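Local coordinates for protein toll-like receptor 13 (Mus musculus, PDB 4Z0C) that recognises bacterial 23S ribosomal RNA through its leucine-rich-repeat ectodomain and signals through MYD88 and TRAF6 to activate NF-kappa-B and the inflammatory response, at residues N206-N212 with S230-T236; L248-M254 with N277-T283. One frame throughout, in Å; residues are numbered along the deposited sequence.

Interaction 1. Residues N206-N212 with S230-T236. With NAG (2-acetamido-2-deoxy-beta-D-glucopyranose), chain N; NAG (2-acetamido-2-deoxy-beta-D-glucopyranose), chain F.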
loop_
_atom_site.group_PDB
_atom_site.type_symbol
_atom_site.label_atom_id
_atom_site.label_comp_id
_atom_site.label_asym_id
_atom_site.label_seq_id
_atom_site.Cartn_x
_atom_site.Cartn_y
_atom_site.Cartn_z
ATOM N N ASN A 206 28.482 -15.973 -33.694
ATOM C CA ASN A 206 28.385 -15.818 -32.253
ATOM C C ASN A 206 28.753 -17.123 -31.556
ATOM O O ASN A 206 28.107 -18.147 -31.756
ATOM C CB ASN A 206 26.953 -15.414 -31.834
ATOM C CG ASN A 206 26.585 -13.970 -32.224
ATOM O OD1 ASN A 206 26.520 -13.632 -33.409
ATOM N ND2 ASN A 206 26.319 -13.123 -31.215
ATOM N N LEU A 207 29.782 -17.072 -30.724
ATOM C CA LEU A 207 30.175 -18.217 -29.918
ATOM C C LEU A 207 30.271 -17.825 -28.470
ATOM O O LEU A 207 30.863 -16.801 -28.137
ATOM C CB LEU A 207 31.532 -18.756 -30.361
ATOM C CG LEU A 207 32.131 -19.852 -29.469
ATOM C CD1 LEU A 207 31.302 -21.131 -29.490
ATOM C CD2 LEU A 207 33.626 -20.117 -29.804
ATOM N N SER A 208 29.709 -18.645 -27.600
ATOM C CA SER A 208 29.899 -18.429 -26.176
ATOM C C SER A 208 30.491 -19.643 -25.499
ATOM O O SER A 208 30.040 -20.762 -25.725
ATOM C CB SER A 208 28.579 -18.032 -25.479
ATOM O OG SER A 208 28.821 -17.924 -24.090
ATOM N N ALA A 209 31.512 -19.426 -24.683
ATOM C CA ALA A 209 32.048 -20.499 -23.859
ATOM C C ALA A 209 32.123 -19.992 -22.433
ATOM O O ALA A 209 32.912 -20.478 -21.631
ATOM C CB ALA A 209 33.433 -20.943 -24.358
ATOM N N SER A 210 31.259 -19.032 -22.117
ATOM C CA SER A 210 31.240 -18.381 -20.814
ATOM C C SER A 210 30.928 -19.326 -19.641
ATOM O O SER A 210 30.264 -20.340 -19.814
ATOM C CB SER A 210 30.252 -17.214 -20.840
ATOM O OG SER A 210 29.099 -17.529 -20.096
ATOM N N ARG A 211 31.455 -18.991 -18.463
ATOM C CA ARG A 211 31.203 -19.718 -17.212
ATOM C C ARG A 211 31.494 -21.215 -17.288
ATOM O O ARG A 211 30.637 -22.028 -16.948
ATOM C CB ARG A 211 29.751 -19.505 -16.752
ATOM C CG ARG A 211 29.283 -18.044 -16.762
ATOM C CD ARG A 211 27.758 -17.962 -16.746
ATOM N NE ARG A 211 27.280 -18.156 -15.390
ATOM C CZ ARG A 211 26.759 -19.287 -14.927
ATOM N NH1 ARG A 211 26.627 -20.347 -15.721
ATOM N NH2 ARG A 211 26.368 -19.353 -13.659
ATOM N N ASN A 212 32.713 -21.585 -17.671
ATOM C CA ASN A 212 33.033 -23.001 -17.879
ATOM C C ASN A 212 33.919 -23.727 -16.865
ATOM O O ASN A 212 34.569 -24.708 -17.214
ATOM C CB ASN A 212 33.563 -23.252 -19.302
ATOM C CG ASN A 212 32.456 -23.590 -20.288
ATOM O OD1 ASN A 212 32.085 -24.755 -20.451
ATOM N ND2 ASN A 212 31.941 -22.576 -20.966
ATOM N N SER A 230 31.374 -12.269 -32.414
ATOM C CA SER A 230 31.351 -12.065 -30.973
ATOM C C SER A 230 31.881 -13.296 -30.320
ATOM O O SER A 230 31.409 -14.403 -30.595
ATOM C CB SER A 230 29.927 -11.868 -30.419
ATOM O OG SER A 230 29.138 -11.053 -31.257
ATOM N N LEU A 231 32.820 -13.105 -29.408
ATOM C CA LEU A 231 33.345 -14.225 -28.652
ATOM C C LEU A 231 33.079 -13.921 -27.186
ATOM O O LEU A 231 33.462 -12.877 -26.695
ATOM C CB LEU A 231 34.848 -14.426 -28.945
ATOM C CG LEU A 231 35.553 -15.515 -28.141
ATOM C CD1 LEU A 231 34.902 -16.854 -28.398
ATOM C CD2 LEU A 231 37.041 -15.548 -28.473
ATOM N N ASN A 232 32.374 -14.817 -26.507
ATOM C CA ASN A 232 32.014 -14.608 -25.119
ATOM C C ASN A 232 32.798 -15.529 -24.204
ATOM O O ASN A 232 32.542 -16.729 -24.150
ATOM C CB ASN A 232 30.504 -14.820 -24.930
ATOM C CG ASN A 232 29.986 -14.198 -23.649
ATOM O OD1 ASN A 232 30.727 -14.052 -22.677
ATOM N ND2 ASN A 232 28.708 -13.811 -23.649
ATOM N N LEU A 233 33.761 -14.956 -23.498
ATOM C CA LEU A 233 34.601 -15.697 -22.564
ATOM C C LEU A 233 34.395 -15.196 -21.118
ATOM O O LEU A 233 35.296 -15.284 -20.278
ATOM C CB LEU A 233 36.073 -15.546 -22.964
ATOM C CG LEU A 233 36.528 -16.167 -24.292
ATOM C CD1 LEU A 233 38.001 -15.917 -24.493
ATOM C CD2 LEU A 233 36.189 -17.650 -24.422
ATOM N N SER A 234 33.225 -14.628 -20.857
ATOM C CA SER A 234 32.865 -14.108 -19.528
ATOM C C SER A 234 32.827 -15.207 -18.462
ATOM O O SER A 234 32.055 -16.164 -18.576
ATOM C CB SER A 234 31.511 -13.384 -19.585
ATOM O OG SER A 234 31.163 -12.831 -18.326
ATOM N N GLY A 235 33.661 -15.072 -17.432
ATOM C CA GLY A 235 33.693 -16.045 -16.351
ATOM C C GLY A 235 34.430 -17.322 -16.711
ATOM O O GLY A 235 34.389 -18.314 -15.975
ATOM N N THR A 236 35.114 -17.300 -17.846
ATOM C CA THR A 236 35.862 -18.467 -18.304
ATOM C C THR A 236 37.346 -18.255 -18.082
ATOM O O THR A 236 37.913 -17.266 -18.555
ATOM C CB THR A 236 35.638 -18.723 -19.787
ATOM O OG1 THR A 236 34.249 -18.980 -20.015
ATOM C CG2 THR A 236 36.460 -19.913 -20.244
HETATM C C1 NAG N . 25.837 -11.835 -31.687
HETATM C C2 NAG N . 24.816 -11.323 -30.660
HETATM C C3 NAG N . 24.358 -9.910 -30.970
HETATM C C4 NAG N . 25.553 -8.982 -31.099
HETATM C C5 NAG N . 26.487 -9.534 -32.164
HETATM C C6 NAG N . 27.697 -8.601 -32.267
HETATM C C7 NAG N . 23.408 -12.987 -29.613
HETATM C C8 NAG N . 22.009 -13.530 -29.503
HETATM N N2 NAG N . 23.632 -12.155 -30.620
HETATM O O3 NAG N . 23.485 -9.487 -29.956
HETATM O O4 NAG N . 25.152 -7.677 -31.469
HETATM O O5 NAG N . 26.880 -10.877 -31.875
HETATM O O6 NAG N . 28.530 -9.008 -33.325
HETATM O O7 NAG N . 24.292 -13.307 -28.816
HETATM C C1 NAG F . 28.259 -13.327 -22.359
HETATM C C2 NAG F . 27.378 -12.111 -22.606
HETATM C C3 NAG F . 26.726 -11.608 -21.317
HETATM C C4 NAG F . 26.085 -12.772 -20.581
HETATM C C5 NAG F . 27.210 -13.764 -20.312
HETATM C C6 NAG F . 26.838 -14.898 -19.373
HETATM C C7 NAG F . 27.807 -10.547 -24.345
HETATM C C8 NAG F . 28.589 -9.389 -24.888
HETATM N N2 NAG F . 28.194 -11.068 -23.191
HETATM O O3 NAG F . 25.783 -10.603 -21.592
HETATM O O4 NAG F . 25.447 -12.319 -19.412
HETATM O O5 NAG F . 27.565 -14.278 -21.571
HETATM O O6 NAG F . 25.530 -15.295 -19.709
HETATM O O7 NAG F . 26.829 -11.000 -24.934
#
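Leu207 and Leu231 stand side by side on adjacent parallel strands, 206-208 and 230-232, two rungs of the leucine-rich-repeat solenoid of the receptor ectodomain. CD2 of Leu207 and CD1 of Leu231 lie 3.8 Å apart on the buried leucine face, where branched apolar side chains stack from repeat to repeat; Asn206, Ser208, Ser230 and Asn232 turn to the other face, which carries sugar. The backbones are stitched in parallel register: Leu207 N donates to Ser230 O, Leu207 O accepts from Asn232 N, and Ala209 N donates to Asn232 O.

Asn232 repays following atom by atom. Its CB lies 3.6 Å from OG of Ser208, a small neighbour on the same face. CG is anti to the backbone N (chi1 -161°), which carries the amide onward along its own chain. There OD1 accepts a hydrogen bond from Ser234 N at 3.1 Å, in the carbonyl plane and fairly straight (161°), closing an Asx turn that holds the amide. ND2, at the tip, is joined covalently to C1 of an N-acetylglucosamine. Asn206 carries a second such sugar on its own ND2.

Past the strands, Arg211 N donates to Ser234 O at 2.9 Å. Asn212 and Thr236 occupy equivalent consensus positions of their repeats. Asn212 ND2 donates to Phe186 O of the preceding repeat while OD1 accepts from Leu191 N. Thr236 copies the donor half with a hydroxyl: OG1, beside its backbone N, donates to Ala209 O at 2.6 Å, approaching from above the carbonyl plane, 35° out of it.

Interaction 2. Residues L248-M254 with N277-T283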
loop_
_atom_site.group_PDB
_atom_site.type_symbol
_atom_site.label_atom_id
_atom_site.label_comp_id
_atom_site.label_asym_id
_atom_site.label_seq_id
_atom_site.Cartn_x
_atom_site.Cartn_y
_atom_site.Cartn_z
ATOM N N LEU A 248 41.041 -14.331 -35.430
ATOM C CA LEU A 248 39.908 -13.514 -34.969
ATOM C C LEU A 248 39.787 -12.179 -35.697
ATOM O O LEU A 248 39.407 -11.181 -35.095
ATOM C CB LEU A 248 40.033 -13.245 -33.463
ATOM C CG LEU A 248 40.074 -14.516 -32.605
ATOM C CD1 LEU A 248 40.596 -14.241 -31.186
ATOM C CD2 LEU A 248 38.702 -15.189 -32.574
ATOM N N GLN A 249 40.114 -12.148 -36.982
ATOM C CA GLN A 249 40.170 -10.869 -37.682
ATOM C C GLN A 249 38.790 -10.321 -38.018
ATOM O O GLN A 249 38.656 -9.152 -38.378
ATOM C CB GLN A 249 41.038 -10.953 -38.937
ATOM C CG GLN A 249 42.527 -11.099 -38.666
ATOM C CD GLN A 249 43.151 -9.854 -38.083
ATOM O OE1 GLN A 249 43.253 -8.826 -38.756
ATOM N NE2 GLN A 249 43.631 -9.954 -36.846
ATOM N N ASN A 250 37.765 -11.152 -37.912
ATOM C CA ASN A 250 36.405 -10.656 -38.100
ATOM C C ASN A 250 35.671 -10.259 -36.809
ATOM O O ASN A 250 34.533 -9.823 -36.860
ATOM C CB ASN A 250 35.566 -11.659 -38.896
ATOM C CG ASN A 250 35.748 -11.502 -40.393
ATOM O OD1 ASN A 250 35.739 -10.384 -40.916
ATOM N ND2 ASN A 250 35.926 -12.623 -41.092
ATOM N N LEU A 251 36.330 -10.414 -35.667
ATOM C CA LEU A 251 35.696 -10.199 -34.383
ATOM C C LEU A 251 35.267 -8.736 -34.180
ATOM O O LEU A 251 36.057 -7.814 -34.380
ATOM C CB LEU A 251 36.610 -10.671 -33.252
ATOM C CG LEU A 251 35.850 -11.160 -32.008
ATOM C CD1 LEU A 251 35.134 -12.467 -32.301
ATOM C CD2 LEU A 251 36.763 -11.303 -30.801
ATOM N N ARG A 252 33.999 -8.539 -33.816
ATOM C CA ARG A 252 33.464 -7.202 -33.541
ATOM C C ARG A 252 33.268 -6.945 -32.038
ATOM O O ARG A 252 33.279 -5.798 -31.580
ATOM C CB ARG A 252 32.123 -7.005 -34.253
ATOM C CG ARG A 252 32.202 -6.347 -35.617
ATOM C CD ARG A 252 32.434 -7.362 -36.682
ATOM N NE ARG A 252 32.345 -6.784 -38.020
ATOM C CZ ARG A 252 32.501 -7.478 -39.145
ATOM N NH1 ARG A 252 32.769 -8.780 -39.102
ATOM N NH2 ARG A 252 32.393 -6.867 -40.316
ATOM N N ALA A 253 33.099 -8.016 -31.272
ATOM C CA ALA A 253 32.755 -7.894 -29.865
ATOM C C ALA A 253 33.407 -9.015 -29.076
ATOM O O ALA A 253 33.468 -10.164 -29.534
ATOM C CB ALA A 253 31.210 -7.901 -29.670
ATOM N N MET A 254 33.900 -8.674 -27.889
ATOM C CA MET A 254 34.507 -9.656 -27.009
ATOM C C MET A 254 34.044 -9.448 -25.585
ATOM O O MET A 254 33.796 -8.321 -25.154
ATOM C CB MET A 254 36.034 -9.555 -27.056
ATOM C CG MET A 254 36.717 -10.782 -26.482
ATOM S SD MET A 254 38.404 -10.967 -27.045
ATOM C CE MET A 254 38.808 -12.551 -26.327
ATOM N N ASN A 277 45.405 -6.197 -31.988
ATOM C CA ASN A 277 45.475 -6.768 -33.337
ATOM C C ASN A 277 44.144 -7.250 -33.909
ATOM O O ASN A 277 44.121 -8.058 -34.836
ATOM C CB ASN A 277 46.496 -7.891 -33.382
ATOM C CG ASN A 277 47.917 -7.378 -33.289
ATOM O OD1 ASN A 277 48.328 -6.509 -34.061
ATOM N ND2 ASN A 277 48.657 -7.872 -32.305
ATOM N N LEU A 278 43.038 -6.758 -33.354
ATOM C CA LEU A 278 41.724 -7.096 -33.882
ATOM C C LEU A 278 41.094 -5.843 -34.481
ATOM O O LEU A 278 40.474 -5.055 -33.772
ATOM C CB LEU A 278 40.858 -7.675 -32.768
ATOM C CG LEU A 278 41.525 -8.835 -32.028
ATOM C CD1 LEU A 278 40.743 -9.198 -30.779
ATOM C CD2 LEU A 278 41.664 -10.032 -32.951
ATOM N N PRO A 279 41.267 -5.647 -35.791
ATOM C CA PRO A 279 40.946 -4.365 -36.430
ATOM C C PRO A 279 39.444 -4.073 -36.530
ATOM O O PRO A 279 39.057 -2.946 -36.849
ATOM C CB PRO A 279 41.573 -4.502 -37.827
ATOM C CG PRO A 279 41.577 -5.980 -38.087
ATOM C CD PRO A 279 41.841 -6.616 -36.745
ATOM N N LYS A 280 38.607 -5.069 -36.267
ATOM C CA LYS A 280 37.169 -4.863 -36.364
ATOM C C LYS A 280 36.507 -4.786 -34.968
ATOM O O LYS A 280 35.307 -4.579 -34.855
ATOM C CB LYS A 280 36.534 -5.967 -37.204
ATOM C CG LYS A 280 36.876 -5.916 -38.689
ATOM C CD LYS A 280 36.315 -4.659 -39.321
ATOM C CE LYS A 280 35.351 -4.990 -40.452
ATOM N NZ LYS A 280 34.660 -3.764 -40.965
ATOM N N LEU A 281 37.297 -4.966 -33.919
ATOM C CA LEU A 281 36.778 -4.985 -32.563
ATOM C C LEU A 281 36.194 -3.621 -32.201
ATOM O O LEU A 281 36.874 -2.610 -32.299
ATOM C CB LEU A 281 37.881 -5.366 -31.579
ATOM C CG LEU A 281 37.394 -5.489 -30.133
ATOM C CD1 LEU A 281 36.534 -6.736 -29.938
ATOM C CD2 LEU A 281 38.565 -5.473 -29.152
ATOM N N GLU A 282 34.927 -3.580 -31.823
ATOM C CA GLU A 282 34.334 -2.300 -31.416
ATOM C C GLU A 282 33.550 -2.341 -30.093
ATOM O O GLU A 282 33.260 -1.304 -29.495
ATOM C CB GLU A 282 33.520 -1.704 -32.567
ATOM C CG GLU A 282 32.337 -2.517 -33.009
ATOM C CD GLU A 282 31.886 -2.121 -34.411
ATOM O OE1 GLU A 282 32.730 -1.580 -35.168
ATOM O OE2 GLU A 282 30.703 -2.347 -34.756
ATOM N N THR A 283 33.294 -3.549 -29.608
ATOM C CA THR A 283 32.599 -3.749 -28.352
ATOM C C THR A 283 33.434 -4.624 -27.433
ATOM O O THR A 283 33.838 -5.735 -27.806
ATOM C CB THR A 283 31.233 -4.414 -28.560
ATOM O OG1 THR A 283 30.319 -3.477 -29.145
ATOM C CG2 THR A 283 30.667 -4.909 -27.243
HETATM O O HOH W 1 38.722 -7.497 -35.460
#
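Two type I turns, Leu248 to Leu251 and Leu278 to Leu281, lie against each other at the start of consecutive leucine-rich repeats, and each segment then runs toward the parallel strands that line the concave side of the solenoid. The one beta bridge, parallel, pairs Ala253 with Thr283. Arg252 O is gripped by two amides, Glu282 N at 2.8 Å and Thr283 N at 3.0 Å, Glu282 N coming in 31° out of the plane of the Arg252 carbonyl. Met254 N then donates to Thr283 O. A water joins the two turns: it donates to Leu251 O (2.9 Å) and accepts from Lys280 N.

Gln249 suits its place because its flexible chain can fold over the neighbouring turn. Bent at chi2 (-70°), it crosses Pro279 at about a right angle: NE2 donates to Asn277 O at 2.8 Å from nearly on the line of that carbonyl, though the N-H is bent off it (143°), and bonds Ala245 O as well, while OE1 rests near CD of Pro279. Further inward, CD2 of Leu278 meets CB of Leu248 at 3.6 Å, apolar branch against apolar stem. On the outer side Arg252 and Lys280 lie alongside and point the same way, NH2 of Arg252 being 3.5 Å from CE of Lys280. Their like charges are close, NH2 to NZ 3.9 Å, and would be expected to repel; Arg252 NH1 is tied to its own segment by donating to Asn250 O of the turn just before it. CB of Ala253 and CB of Thr283, whose branched side chain favours a strand, face each other at 3.7 Å on the same face of the ladder.

CB of Met254 and CD1 of Leu281 touch on the inner side, and both residues pack on Leu275 of helix 268-275, with strand 230-232 bordering strand 253-255 on one side and strand 283-285 on the other.

In the fold
Both contacts join successive turns of one solenoid, and they adjoin: strands 230-232 and 253-255 are neighbours, with Leu231 N 3.0 Å from Ala253 O, a probable hydrogen bond, and Leu251 and Met254 packing beside Leu231. Interaction 1 is the more buried, joining full strands and the loops that leave them, with serine hydroxyls and N-linked sugars on one face and leucines on the other. Interaction 2 lies mainly where chains enter the strands, so turns, a water and long polar or charged side chains replace much of the regular ladder, and more of it is exposed. Leucines turned inward are common to both.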